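Local coordinates for sugar ABC transporter substrate-binding protein (Treponema pallidum subsp. pallidum, PDB 5U2P) that probably serves as the periplasmic ligand-binding component of an ABC transporter, possibly for a sugar, its true ligand being unsettled, at residues A[32-36]-A[317-323]; A[195-200]-A[290-296]; A[177-183]-A[261-267]. All coordinates share one frame; numbering follows the deposited sequence. Where two conformers were deposited one is given.

In the fold
Contact 1 joins the first modelled strand, 33-39, to helix 318-329 and so closes a loop of 280 residues inside which both other contacts are nested. Following the chain, residues 177-183 come first and pair with 261-267 in contact 3; residues 195-200 of the next helix then wait for 290-296 in contact 2, so these two closures cross. They also touch, Phe267 packing on Leu290 and Asp195, with centres about 19 Å apart. Contact 1 lies on the opposite side of the chain's centre, about 43 Å and 50 Å from the centres of contacts 2 and 3. It belongs with the five-stranded sheet, they with the six-stranded one.

Contact 1. Residues A[32-36]-A[317-323]; sequences VRLSV and RVATACR
A strand packs here against the first turns of a helix from far along the chain: Leu34 lies on Thr320 and Ala321, while Arg317, at the N-cap position, reaches back across strand 33-39. The contact is partly buried, where helix 318-329 packs on the five-stranded mixed sheet; the axes of the short segments 33-36 and 318-323 cross at -77°, with a closest approach of 8.8 Å. No hydrogen bond joins the two segments, so apolar packing and the reach of one arginine carry it. Leu34 puts CD2 over the helix backbone, 3.9 Å from Ala321 CA, and its CG meets Thr320 CG2, the two side chains running past one another, each heading for the other's backbone. With chi1 at -56°, Thr320 has its methyl opposite the backbone N, which brings CG2 over to the strand; next door Val32, poorly ordered, meets Thr320 tip to tip, Val32 CG1 3.5 Å from Thr320 OG1. Strand 33-39 runs between 61-67 and 88-92, both parallel to it, and helix 318-329 follows strand 307-311 of the same sheet, an alpha/beta packing expected of a lobe in a bacterial solute-binding protein. Arg317 runs extended from CG to NE and passes over the carbonyl of Arg33, whose O sits 3.5 Å from Arg317 NE on one face of the guanidinium. Its NH2 then comes over a face of the poorly ordered Arg33 guanidinium, the planes 62° apart, and Arg317 NH2 to Arg33 NE is 3.3 Å. These are two donors of like charge, and the pair is not bonded. A salt bridge from Arg317 NH1 to Asp87 probably offsets that charge. Asp87 also gives its backbone N to Ser35 OG, so the loop before strand 88-92 meets both the arginine and the strand.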
ATOM      1  N   VAL A  32     -22.153  24.192 -17.221  1.00 66.32           N
ATOM      2  CA  VAL A  32     -21.870  23.015 -18.027  1.00 56.36           C
ATOM      3  C   VAL A  32     -22.496  21.780 -17.395  1.00 55.33           C
ATOM      4  O   VAL A  32     -23.129  21.866 -16.343  1.00 56.43           O
ATOM      5  CB  VAL A  32     -20.355  22.767 -18.182  1.00 72.06           C
ATOM      6  CG1 VAL A  32     -20.034  22.305 -19.598  1.00 81.00           C
ATOM      7  CG2 VAL A  32     -19.561  24.014 -17.839  1.00 63.46           C
ATOM      8  N   ARG A  33     -22.303  20.634 -18.045  1.00 35.69           N
ATOM      9  CA  ARG A  33     -22.744  19.357 -17.516  1.00 38.06           C
ATOM     10  C   ARG A  33     -21.542  18.419 -17.434  1.00 31.87           C
ATOM     11  O   ARG A  33     -20.586  18.546 -18.211  1.00 34.20           O
ATOM     12  CB  ARG A  33     -23.839  18.748 -18.391  1.00 48.92           C
ATOM     13  CG  ARG A  33     -25.080  19.617 -18.532  1.00 74.73           C
ATOM     14  CD  ARG A  33     -25.948  19.160 -19.700  1.00 82.56           C
ATOM     15  NE  ARG A  33     -26.321  17.751 -19.588  1.00106.19           N
ATOM     16  CZ  ARG A  33     -26.986  17.071 -20.517  1.00107.40           C
ATOM     17  NH1 ARG A  33     -27.360  17.665 -21.644  1.00109.57           N
ATOM     18  NH2 ARG A  33     -27.277  15.791 -20.322  1.00 98.91           N
ATOM     19  N   LEU A  34     -21.601  17.511 -16.467  1.00 30.40           N
ATOM     20  CA  LEU A  34     -20.618  16.441 -16.321  1.00 32.39           C
ATOM     21  C   LEU A  34     -21.309  15.164 -15.877  1.00 31.88           C
ATOM     22  O   LEU A  34     -22.124  15.176 -14.954  1.00 32.21           O
ATOM     23  CB  LEU A  34     -19.545  16.806 -15.301  1.00 35.78           C
ATOM     24  CG  LEU A  34     -18.188  17.347 -15.745  1.00 56.79           C
ATOM     25  CD1 LEU A  34     -17.248  17.312 -14.552  1.00 43.22           C
ATOM     26  CD2 LEU A  34     -17.585  16.573 -16.912  1.00 36.24           C
ATOM     27  N   SER A  35     -20.982  14.056 -16.531  1.00 25.85           N
ATOM     28  CA  SER A  35     -21.480  12.765 -16.128  1.00 27.12           C
ATOM     29  C   SER A  35     -20.356  11.999 -15.436  1.00 24.35           C
ATOM     30  O   SER A  35     -19.187  12.116 -15.804  1.00 28.35           O
ATOM     31  CB  SER A  35     -22.007  11.976 -17.334  1.00 39.28           C
ATOM     32  OG  SER A  35     -21.009  11.837 -18.320  1.00 32.80           O
ATOM     33  N   VAL A  36     -20.747  11.212 -14.444  1.00 24.96           N
ATOM     34  CA  VAL A  36     -19.825  10.437 -13.635  1.00 24.58           C
ATOM     35  C   VAL A  36     -20.307   8.999 -13.477  1.00 32.99           C
ATOM     36  O   VAL A  36     -21.500   8.743 -13.331  1.00 29.68           O
ATOM     37  CB  VAL A  36     -19.652  11.085 -12.245  1.00 33.10           C
ATOM     38  CG1 VAL A  36     -18.659  10.312 -11.408  1.00 39.39           C
ATOM     39  CG2 VAL A  36     -19.210  12.526 -12.402  1.00 37.53           C
ATOM     40  N   ARG A 317     -16.480  16.576 -23.440  1.00 31.60           N
ATOM     41  CA  ARG A 317     -16.381  17.561 -22.355  1.00 29.46           C
ATOM     42  C   ARG A 317     -15.071  17.399 -21.565  1.00 25.36           C
ATOM     43  O   ARG A 317     -15.033  17.666 -20.363  1.00 27.27           O
ATOM     44  CB  ARG A 317     -17.558  17.425 -21.388  1.00 31.03           C
ATOM     45  CG  ARG A 317     -18.948  17.499 -21.992  1.00 45.27           C
ATOM     46  CD  ARG A 317     -19.879  16.645 -21.139  1.00 43.26           C
ATOM     47  NE  ARG A 317     -21.294  16.954 -21.298  1.00 64.06           N
ATOM     48  CZ  ARG A 317     -22.271  16.245 -20.741  1.00 66.94           C
ATOM     49  NH1 ARG A 317     -21.987  15.185 -19.996  1.00 44.55           N
ATOM     50  NH2 ARG A 317     -23.536  16.589 -20.929  1.00 81.01           N
ATOM     51  N   VAL A 318     -14.003  16.990 -22.238  1.00 26.74           N
ATOM     52  CA  VAL A 318     -12.730  16.747 -21.554  1.00 22.79           C
ATOM     53  C   VAL A 318     -12.254  17.989 -20.793  1.00 27.07           C
ATOM     54  O   VAL A 318     -11.788  17.867 -19.671  1.00 23.17           O
ATOM     55  CB  VAL A 318     -11.636  16.291 -22.536  1.00 24.73           C
ATOM     56  CG1 VAL A 318     -10.244  16.367 -21.905  1.00 26.49           C
ATOM     57  CG2 VAL A 318     -11.916  14.862 -23.005  1.00 28.43           C
ATOM     58  N   ALA A 319     -12.359  19.172 -21.395  1.00 24.82           N
ATOM     59  CA  ALA A 319     -11.919  20.401 -20.697  1.00 31.90           C
ATOM     60  C   ALA A 319     -12.688  20.603 -19.401  1.00 24.88           C
ATOM     61  O   ALA A 319     -12.121  20.934 -18.364  1.00 25.80           O
ATOM     62  CB  ALA A 319     -12.087  21.644 -21.592  1.00 27.35           C
ATOM     63  N   THR A 320     -13.999  20.428 -19.469  1.00 18.79           N
ATOM     64  CA  THR A 320     -14.839  20.632 -18.314  1.00 23.42           C
ATOM     65  C   THR A 320     -14.466  19.632 -17.229  1.00 22.89           C
ATOM     66  O   THR A 320     -14.391  19.992 -16.050  1.00 21.50           O
ATOM     67  CB  THR A 320     -16.324  20.501 -18.691  1.00 26.56           C
ATOM     68  OG1 THR A 320     -16.616  21.432 -19.739  1.00 27.48           O
ATOM     69  CG2 THR A 320     -17.220  20.774 -17.503  1.00 27.17           C
ATOM     70  N   ALA A 321     -14.215  18.389 -17.640  1.00 22.71           N
ATOM     71  CA  ALA A 321     -13.788  17.344 -16.707  1.00 23.08           C
ATOM     72  C   ALA A 321     -12.482  17.707 -16.037  1.00 24.08           C
ATOM     73  O   ALA A 321     -12.308  17.488 -14.841  1.00 23.29           O
ATOM     74  CB  ALA A 321     -13.629  16.005 -17.422  1.00 20.35           C
ATOM     75  N   CYS A 322     -11.544  18.230 -16.816  1.00 21.21           N
ATOM     76  CA  CYS A 322     -10.256  18.568 -16.250  1.00 20.74           C
ATOM     77  C   CYS A 322     -10.391  19.777 -15.311  1.00 17.62           C
ATOM     78  O   CYS A 322      -9.688  19.836 -14.297  1.00 20.98           O
ATOM     79  CB  CYS A 322      -9.250  18.858 -17.337  1.00 23.44           C
ATOM     80  SG  CYS A 322      -8.704  17.391 -18.254  1.00 28.07           S
ATOM     81  N   ARG A 323     -11.266  20.722 -15.662  1.00 21.62           N
ATOM     82  CA  ARG A 323     -11.527  21.873 -14.791  1.00 21.41           C
ATOM     83  C   ARG A 323     -12.093  21.371 -13.465  1.00 24.59           C
ATOM     84  O   ARG A 323     -11.694  21.829 -12.397  1.00 21.29           O
ATOM     85  CB  ARG A 323     -12.493  22.874 -15.444  1.00 24.69           C
ATOM     86  CG  ARG A 323     -11.862  23.642 -16.615  1.00 28.54           C
ATOM     87  CD  ARG A 323     -12.861  24.512 -17.394  1.00 26.36           C
ATOM     88  NE  ARG A 323     -13.401  25.567 -16.525  1.00 23.53           N
ATOM     89  CZ  ARG A 323     -14.634  25.614 -16.025  1.00 28.01           C
ATOM     90  NH1 ARG A 323     -15.546  24.702 -16.344  1.00 29.05           N
ATOM     91  NH2 ARG A 323     -14.977  26.621 -15.215  1.00 28.20           N
TER

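Contact 2. Residues A[195-200]-A[290-296]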
ATOM      1  N   ASP A 195       8.127  -6.654   1.637  1.00 20.04           N
ATOM      2  CA  ASP A 195       8.718  -5.345   1.858  1.00 22.06           C
ATOM      3  C   ASP A 195      10.186  -5.336   1.423  1.00 22.96           C
ATOM      4  O   ASP A 195      10.623  -4.489   0.631  1.00 21.47           O
ATOM      5  CB  ASP A 195       8.576  -4.960   3.335  1.00 22.61           C
ATOM      6  CG  ASP A 195       9.218  -3.636   3.664  1.00 28.97           C
ATOM      7  OD1 ASP A 195       8.565  -2.591   3.424  1.00 26.78           O
ATOM      8  OD2 ASP A 195      10.366  -3.638   4.173  1.00 27.80           O
ATOM      9  N   ALA A 196      10.945  -6.315   1.902  1.00 25.72           N
ATOM     10  CA  ALA A 196      12.371  -6.330   1.650  1.00 24.34           C
ATOM     11  C   ALA A 196      12.708  -6.575   0.185  1.00 22.86           C
ATOM     12  O   ALA A 196      13.588  -5.907  -0.359  1.00 26.96           O
ATOM     13  CB  ALA A 196      13.023  -7.374   2.531  1.00 27.43           C
ATOM     14  N   ILE A 197      12.012  -7.514  -0.456  1.00 22.96           N
ATOM     15  CA  ILE A 197      12.229  -7.786  -1.875  1.00 25.53           C
ATOM     16  C   ILE A 197      11.926  -6.521  -2.679  1.00 23.17           C
ATOM     17  O   ILE A 197      12.643  -6.175  -3.629  1.00 24.00           O
ATOM     18  CB  ILE A 197      11.345  -8.957  -2.379  1.00 26.46           C
ATOM     19  CG1 ILE A 197      11.827 -10.286  -1.783  1.00 25.33           C
ATOM     20  CG2 ILE A 197      11.346  -9.036  -3.923  1.00 27.70           C
ATOM     21  CD1 ILE A 197      10.894 -11.458  -2.023  1.00 29.96           C
ATOM     22  N   THR A 198      10.858  -5.840  -2.292  1.00 23.94           N
ATOM     23  CA  THR A 198      10.396  -4.688  -3.052  1.00 24.44           C
ATOM     24  C   THR A 198      11.452  -3.585  -2.969  1.00 22.46           C
ATOM     25  O   THR A 198      11.774  -2.926  -3.979  1.00 24.64           O
ATOM     26  CB  THR A 198       9.010  -4.194  -2.537  1.00 22.19           C
ATOM     27  OG1 THR A 198       8.029  -5.209  -2.791  1.00 21.31           O
ATOM     28  CG2 THR A 198       8.580  -2.908  -3.258  1.00 22.16           C
ATOM     29  N   LYS A 199      12.013  -3.392  -1.782  1.00 24.78           N
ATOM     30  CA  LYS A 199      12.995  -2.334  -1.584  1.00 25.19           C
ATOM     31  C   LYS A 199      14.303  -2.588  -2.341  1.00 26.42           C
ATOM     32  O   LYS A 199      14.871  -1.666  -2.899  1.00 35.67           O
ATOM     33  CB  LYS A 199      13.284  -2.142  -0.100  1.00 30.01           C
ATOM     34  CG  LYS A 199      12.163  -1.465   0.632  1.00 28.34           C
ATOM     35  CD  LYS A 199      12.569  -1.151   2.061  1.00 42.91           C
ATOM     36  CE  LYS A 199      11.454  -0.482   2.794  1.00 46.11           C
ATOM     37  NZ  LYS A 199      11.973   0.369   3.909  1.00 49.31           N
ATOM     38  N   VAL A 200      14.784  -3.822  -2.353  0.54 26.25           N
ATOM     39  CA  VAL A 200      16.057  -4.075  -3.024  0.54 33.38           C
ATOM     40  C   VAL A 200      15.875  -3.900  -4.535  0.54 43.95           C
ATOM     41  O   VAL A 200      16.765  -3.393  -5.213  0.54 32.03           O
ATOM     42  CB  VAL A 200      16.627  -5.474  -2.686  0.54 41.04           C
ATOM     43  CG1 VAL A 200      15.710  -6.586  -3.175  0.54 46.68           C
ATOM     44  CG2 VAL A 200      18.035  -5.623  -3.254  0.54 50.04           C
ATOM     45  N   LEU A 290      11.845  -0.592   8.651  1.00 33.39           N
ATOM     46  CA  LEU A 290      12.393  -1.907   8.987  1.00 42.27           C
ATOM     47  C   LEU A 290      13.742  -2.082   8.301  1.00 27.02           C
ATOM     48  O   LEU A 290      13.794  -2.223   7.074  1.00 30.41           O
ATOM     49  CB  LEU A 290      11.445  -3.027   8.570  1.00 34.48           C
ATOM     50  CG  LEU A 290      11.935  -4.450   8.878  1.00 37.47           C
ATOM     51  CD1 LEU A 290      11.733  -4.836  10.346  1.00 37.32           C
ATOM     52  CD2 LEU A 290      11.229  -5.406   7.974  1.00 34.23           C
ATOM     53  N   PRO A 291      14.847  -2.077   9.079  1.00 35.30           N
ATOM     54  CA  PRO A 291      16.149  -2.127   8.396  1.00 47.88           C
ATOM     55  C   PRO A 291      16.543  -3.541   7.967  1.00 52.74           C
ATOM     56  O   PRO A 291      17.360  -4.189   8.627  1.00 52.06           O
ATOM     57  CB  PRO A 291      17.107  -1.583   9.452  1.00 39.19           C
ATOM     58  CG  PRO A 291      16.500  -2.012  10.752  1.00 51.24           C
ATOM     59  CD  PRO A 291      15.002  -1.978  10.545  1.00 45.96           C
ATOM     60  N   ILE A 292      15.973  -3.992   6.853  1.00 41.88           N
ATOM     61  CA  ILE A 292      16.094  -5.378   6.409  1.00 53.41           C
ATOM     62  C   ILE A 292      16.825  -5.455   5.078  1.00 51.36           C
ATOM     63  O   ILE A 292      17.085  -6.544   4.567  1.00 54.18           O
ATOM     64  CB  ILE A 292      14.697  -6.042   6.283  1.00 44.34           C
ATOM     65  CG1 ILE A 292      14.823  -7.566   6.183  1.00 64.98           C
ATOM     66  CG2 ILE A 292      13.921  -5.447   5.112  1.00 62.80           C
ATOM     67  CD1 ILE A 292      13.500  -8.292   6.287  1.00 59.12           C
ATOM     68  N   THR A 293      17.137  -4.289   4.515  1.00 47.45           N
ATOM     69  CA  THR A 293      17.974  -4.199   3.318  1.00 66.91           C
ATOM     70  C   THR A 293      18.985  -3.076   3.483  1.00 47.13           C
ATOM     71  O   THR A 293      18.796  -2.187   4.312  1.00 53.71           O
ATOM     72  CB  THR A 293      17.149  -3.937   2.038  1.00 52.01           C
ATOM     73  OG1 THR A 293      16.602  -2.609   2.069  1.00 50.82           O
ATOM     74  CG2 THR A 293      16.021  -4.946   1.905  1.00 48.97           C
ATOM     75  N   GLU A 294      20.042  -3.102   2.677  1.00 53.03           N
ATOM     76  CA  GLU A 294      21.084  -2.088   2.765  1.00 53.85           C
ATOM     77  C   GLU A 294      20.514  -0.685   2.532  1.00 71.17           C
ATOM     78  O   GLU A 294      21.023   0.297   3.070  1.00 76.78           O
ATOM     79  CB  GLU A 294      22.212  -2.384   1.760  1.00 64.42           C
ATOM     80  CG  GLU A 294      22.011  -1.855   0.322  1.00 81.96           C
ATOM     81  CD  GLU A 294      20.913  -2.577  -0.451  1.00 94.88           C
ATOM     82  OE1 GLU A 294      20.544  -3.706  -0.061  1.00 96.18           O
ATOM     83  OE2 GLU A 294      20.426  -2.015  -1.457  1.00 94.20           O
ATOM     84  N   ASN A 295      19.444  -0.608   1.745  1.00 79.07           N
ATOM     85  CA  ASN A 295      18.865   0.671   1.339  1.00 78.17           C
ATOM     86  C   ASN A 295      17.515   0.976   1.992  1.00 74.38           C
ATOM     87  O   ASN A 295      16.819   1.880   1.559  1.00 73.94           O
ATOM     88  CB  ASN A 295      18.704   0.703  -0.185  1.00 75.94           C
ATOM     89  CG  ASN A 295      17.646  -0.273  -0.689  1.00 66.74           C
ATOM     90  OD1 ASN A 295      17.219  -1.180   0.025  1.00 41.52           O
ATOM     91  ND2 ASN A 295      17.225  -0.090  -1.930  1.00 52.27           N
ATOM     92  N   ALA A 296      17.163   0.236   3.042  1.00 63.51           N
ATOM     93  CA  ALA A 296      15.832   0.315   3.659  1.00 63.01           C
ATOM     94  C   ALA A 296      15.346   1.740   3.960  1.00 52.32           C
ATOM     95  O   ALA A 296      14.146   2.009   3.904  1.00 50.78           O
ATOM     96  CB  ALA A 296      15.815  -0.512   4.948  1.00 63.75           C
TER
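Lys199 and Asn295 make the two hydrogen bonds that tie helix 191-214 to the loop at 290-296, and they run in opposite senses. The lysine chain is extended beyond CG and lies along Ala296, ending with Lys199 NZ 2.7 Å from Ala296 O, in the carbonyl plane on a lone pair. In return Asn295 ND2 donates to Lys199 O at 3.0 Å, nearly straight at 168°; the oxygen lies close to the asparagine's amide plane, yet the donor stands 51° above the carbonyl plane. Beside this polar pair Ala196 CB presses on Ile292 CG2 at 3.3 Å, tighter than ordinary van der Waals contact, and Thr293 CG2 lies 3.5 Å from Ala196 O.

A second shell holds the asparagine. Thr293 OG1 donates to Asn295 OD1 at 2.6 Å, which settles which end of the amide faces the helix, leaving its NH2 group to Lys199 O. With chi1 at 69°, Thr293 has OG1 between its backbone N and carbonyl carbon, aimed at Asn295, and CG2 beside the backbone N, over Ala196. A type I beta turn from Thr293 to Ala296, closed by Ala296 N to Thr293 O, presents the Asn295 amide and the Ala296 carbonyl to Lys199 at two separate points, and Pro291, two residues before the turn, is the centre of an inverse gamma turn.

Lys199 NZ has a further, weak bond to Val299 O, and Asp195 OD1 is hydrogen-bonded to Thr301 OG1. The buried contact thus sets the helix against the connection between strands 285-288 and 300-303, with Lys199 touching Thr301 of the latter strand and Leu290 and Ile292 packing on Leu192 of helix 191-214.

Contact 3. Residues A[177-183]-A[261-267]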
ATOM      1  N   ILE A 177       8.053 -12.170  26.073  1.00 56.77           N
ATOM      2  CA  ILE A 177       7.786 -11.128  25.089  1.00 47.43           C
ATOM      3  C   ILE A 177       8.360 -11.491  23.733  1.00 69.75           C
ATOM      4  O   ILE A 177       9.581 -11.557  23.568  1.00 50.83           O
ATOM      5  CB  ILE A 177       8.377  -9.782  25.530  1.00 51.84           C
ATOM      6  CG1 ILE A 177       7.700  -9.329  26.825  1.00 49.28           C
ATOM      7  CG2 ILE A 177       8.229  -8.726  24.402  1.00 42.72           C
ATOM      8  CD1 ILE A 177       8.194  -7.993  27.365  1.00 57.42           C
ATOM      9  N   VAL A 178       7.483 -11.703  22.758  1.00 58.61           N
ATOM     10  CA  VAL A 178       7.929 -12.092  21.426  1.00 62.75           C
ATOM     11  C   VAL A 178       8.658 -10.913  20.781  1.00 40.69           C
ATOM     12  O   VAL A 178       8.204  -9.757  20.870  1.00 47.28           O
ATOM     13  CB  VAL A 178       6.764 -12.562  20.555  1.00 59.75           C
ATOM     14  CG1 VAL A 178       7.239 -12.879  19.135  1.00 62.78           C
ATOM     15  CG2 VAL A 178       6.140 -13.791  21.173  1.00 58.72           C
ATOM     16  N   PRO A 179       9.824 -11.186  20.165  1.00 42.29           N
ATOM     17  CA  PRO A 179      10.633 -10.036  19.758  1.00 33.83           C
ATOM     18  C   PRO A 179      10.027  -9.294  18.567  1.00 25.38           C
ATOM     19  O   PRO A 179       9.806  -8.086  18.654  1.00 30.16           O
ATOM     20  CB  PRO A 179      11.992 -10.671  19.386  1.00 27.38           C
ATOM     21  CG  PRO A 179      11.948 -12.085  19.926  1.00 37.37           C
ATOM     22  CD  PRO A 179      10.495 -12.456  19.840  1.00 43.12           C
ATOM     23  N   LEU A 180       9.773 -10.016  17.477  1.00 31.39           N
ATOM     24  CA  LEU A 180       9.204  -9.424  16.261  1.00 21.05           C
ATOM     25  C   LEU A 180       7.995 -10.224  15.792  1.00 30.52           C
ATOM     26  O   LEU A 180       8.129 -11.300  15.222  1.00 28.76           O
ATOM     27  CB  LEU A 180      10.243  -9.351  15.138  1.00 21.82           C
ATOM     28  CG  LEU A 180       9.804  -8.738  13.804  1.00 26.56           C
ATOM     29  CD1 LEU A 180       9.351  -7.311  13.986  1.00 28.33           C
ATOM     30  CD2 LEU A 180      10.932  -8.804  12.772  1.00 26.69           C
ATOM     31  N   ALA A 181       6.817  -9.664  16.026  1.00 18.95           N
ATOM     32  CA  ALA A 181       5.562 -10.272  15.649  1.00 20.65           C
ATOM     33  C   ALA A 181       5.126  -9.919  14.223  1.00 26.49           C
ATOM     34  O   ALA A 181       5.348  -8.794  13.722  1.00 20.83           O
ATOM     35  CB  ALA A 181       4.478  -9.857  16.646  1.00 23.69           C
ATOM     36  N   LEU A 182       4.503 -10.906  13.589  1.00 21.45           N
ATOM     37  CA  LEU A 182       3.954 -10.824  12.232  1.00 16.61           C
ATOM     38  C   LEU A 182       2.549 -11.381  12.249  1.00 22.20           C
ATOM     39  O   LEU A 182       2.254 -12.299  13.018  1.00 24.55           O
ATOM     40  CB  LEU A 182       4.820 -11.616  11.241  1.00 18.45           C
ATOM     41  CG  LEU A 182       6.304 -11.263  11.203  1.00 20.26           C
ATOM     42  CD1 LEU A 182       7.044 -12.229  10.302  1.00 25.34           C
ATOM     43  CD2 LEU A 182       6.533  -9.824  10.717  1.00 19.40           C
ATOM     44  N   SER A 183       1.683 -10.830  11.410  1.00 19.14           N
ATOM     45  CA  SER A 183       0.315 -11.297  11.299  1.00 22.50           C
ATOM     46  C   SER A 183       0.035 -11.920   9.941  1.00 26.06           C
ATOM     47  O   SER A 183       0.661 -11.593   8.922  1.00 22.21           O
ATOM     48  CB  SER A 183      -0.661 -10.143  11.570  1.00 19.35           C
ATOM     49  OG  SER A 183      -0.518  -9.106  10.646  1.00 22.73           O
ATOM     50  N   ASP A 261       1.336  -5.760  26.365  1.00 19.45           N
ATOM     51  CA  ASP A 261       2.790  -5.661  26.497  1.00 24.20           C
ATOM     52  C   ASP A 261       3.476  -7.017  26.283  1.00 31.00           C
ATOM     53  O   ASP A 261       4.510  -7.305  26.893  1.00 25.11           O
ATOM     54  CB  ASP A 261       3.195  -5.092  27.880  1.00 25.97           C
ATOM     55  CG  ASP A 261       2.802  -3.631  28.083  1.00 43.50           C
ATOM     56  OD1 ASP A 261       2.317  -2.956  27.154  1.00 32.79           O
ATOM     57  OD2 ASP A 261       3.014  -3.138  29.205  1.00 38.49           O
ATOM     58  N   ARG A 262       2.911  -7.852  25.412  1.00 27.07           N
ATOM     59  CA  ARG A 262       3.492  -9.171  25.134  1.00 24.76           C
ATOM     60  C   ARG A 262       4.271  -9.202  23.816  1.00 27.85           C
ATOM     61  O   ARG A 262       4.844 -10.242  23.455  1.00 26.25           O
ATOM     62  CB  ARG A 262       2.396 -10.232  25.113  1.00 23.06           C
ATOM     63  CG  ARG A 262       1.771 -10.472  26.439  1.00 33.31           C
ATOM     64  CD  ARG A 262       0.541 -11.314  26.300  1.00 30.36           C
ATOM     65  NE  ARG A 262      -0.132 -11.404  27.584  1.00 29.23           N
ATOM     66  CZ  ARG A 262      -1.322 -11.959  27.780  1.00 28.80           C
ATOM     67  NH1 ARG A 262      -2.000 -12.480  26.767  1.00 27.50           N
ATOM     68  NH2 ARG A 262      -1.838 -11.961  28.997  1.00 32.85           N
ATOM     69  N   ILE A 263       4.291  -8.067  23.113  1.00 24.02           N
ATOM     70  CA  ILE A 263       5.034  -7.898  21.856  1.00 22.93           C
ATOM     71  C   ILE A 263       5.832  -6.587  21.815  1.00 25.19           C
ATOM     72  O   ILE A 263       5.268  -5.497  21.939  1.00 27.64           O
ATOM     73  CB  ILE A 263       4.096  -7.864  20.636  1.00 23.29           C
ATOM     74  CG1 ILE A 263       3.214  -9.099  20.588  1.00 27.22           C
ATOM     75  CG2 ILE A 263       4.917  -7.696  19.320  1.00 24.41           C
ATOM     76  CD1 ILE A 263       2.160  -9.019  19.491  1.00 22.99           C
ATOM     77  N   ALA A 264       7.128  -6.691  21.575  1.00 28.41           N
ATOM     78  CA  ALA A 264       7.991  -5.513  21.531  1.00 31.92           C
ATOM     79  C   ALA A 264       7.838  -4.771  20.221  1.00 26.54           C
ATOM     80  O   ALA A 264       7.728  -3.540  20.202  1.00 27.81           O
ATOM     81  CB  ALA A 264       9.442  -5.915  21.733  1.00 38.71           C
ATOM     82  N   MET A 265       7.838  -5.537  19.137  1.00 28.35           N
ATOM     83  CA  MET A 265       7.835  -5.015  17.778  1.00 26.14           C
ATOM     84  C   MET A 265       6.847  -5.788  16.907  1.00 23.64           C
ATOM     85  O   MET A 265       6.723  -6.999  17.028  1.00 25.08           O
ATOM     86  CB  MET A 265       9.229  -5.116  17.158  1.00 28.90           C
ATOM     87  CG  MET A 265      10.271  -4.247  17.805  1.00 31.68           C
ATOM     88  SD  MET A 265      11.875  -4.427  17.019  1.00 31.11           S
ATOM     89  CE  MET A 265      12.303  -6.091  17.515  1.00 34.62           C
ATOM     90  N   TYR A 266       6.168  -5.063  16.024  1.00 21.39           N
ATOM     91  CA  TYR A 266       5.285  -5.653  15.032  1.00 21.52           C
ATOM     92  C   TYR A 266       5.641  -5.055  13.682  1.00 20.91           C
ATOM     93  O   TYR A 266       5.748  -3.847  13.572  1.00 20.48           O
ATOM     94  CB  TYR A 266       3.808  -5.385  15.373  1.00 20.15           C
ATOM     95  CG  TYR A 266       2.899  -5.730  14.214  1.00 18.42           C
ATOM     96  CD1 TYR A 266       2.578  -7.053  13.928  1.00 18.36           C
ATOM     97  CD2 TYR A 266       2.432  -4.747  13.363  1.00 18.76           C
ATOM     98  CE1 TYR A 266       1.745  -7.366  12.849  1.00 18.70           C
ATOM     99  CE2 TYR A 266       1.632  -5.052  12.290  1.00 22.76           C
ATOM    100  CZ  TYR A 266       1.297  -6.360  12.037  1.00 22.30           C
ATOM    101  OH  TYR A 266       0.501  -6.615  10.953  1.00 26.46           O
ATOM    102  N   PHE A 267       5.881  -5.885  12.662  1.00 17.48           N
ATOM    103  CA  PHE A 267       6.061  -5.373  11.317  1.00 17.44           C
ATOM    104  C   PHE A 267       4.839  -5.675  10.466  1.00 21.88           C
ATOM    105  O   PHE A 267       4.404  -6.820  10.355  1.00 17.60           O
ATOM    106  CB  PHE A 267       7.289  -5.947  10.601  1.00 19.45           C
ATOM    107  CG  PHE A 267       7.475  -5.339   9.249  1.00 17.38           C
ATOM    108  CD1 PHE A 267       8.021  -4.076   9.131  1.00 17.96           C
ATOM    109  CD2 PHE A 267       7.003  -5.971   8.099  1.00 20.61           C
ATOM    110  CE1 PHE A 267       8.133  -3.465   7.896  1.00 22.94           C
ATOM    111  CE2 PHE A 267       7.124  -5.370   6.878  1.00 22.10           C
ATOM    112  CZ  PHE A 267       7.691  -4.119   6.771  1.00 25.17           C
TER
HETATM  113  O   HOH W   1       2.918  -8.945   9.586  1.00 22.09           O
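Tyr266 and Ser183 meet through their hydroxyls just past the end of the parallel pairing between strands 178-181 and 263-267; in the six-stranded sheet 263-267 also pairs, antiparallel, with 138-145 on its other side. The tyrosine leaves the backbone with CG anti to N (chi1 168°), a torsion that lays the ring along residues 181-183. Tyr266 CB and CG pass Ala181 O, CG at 4.0 Å; Tyr266 CD1 comes obliquely to Ala181 O, 3.3 Å away. Farther out, CE1 runs beside the backbone and OG of Ser183, and the tip closes with Tyr266 OH to Ser183 OG at 2.7 Å, the serine oxygen at the ring edge and in its plane. Either hydroxyl could donate.

Along the backbone, Ala181 N donates to Met265 O at 2.8 Å and Phe267 N to Ala181 O at 3.1 Å. Both chains turn a corner near Pro179 and Ala264; there the bonds from Ala264 N to Val178 O and from Met265 N to Pro179 O are weak. Beyond it Val178 N donates to Arg262 O. Ala181 CB sits tightly on Ile263 CG2, 3.5 Å away, while on the face of Leu180 and Met265, Leu180 CD1 rests on Met265 CB and also touches Phe267.

A water accepts from Ser183 N and donates to Phe267 O, giving both buried residues partners where direct pairing stops, and the hydroxyl pair limits the turning of the tyrosine ring.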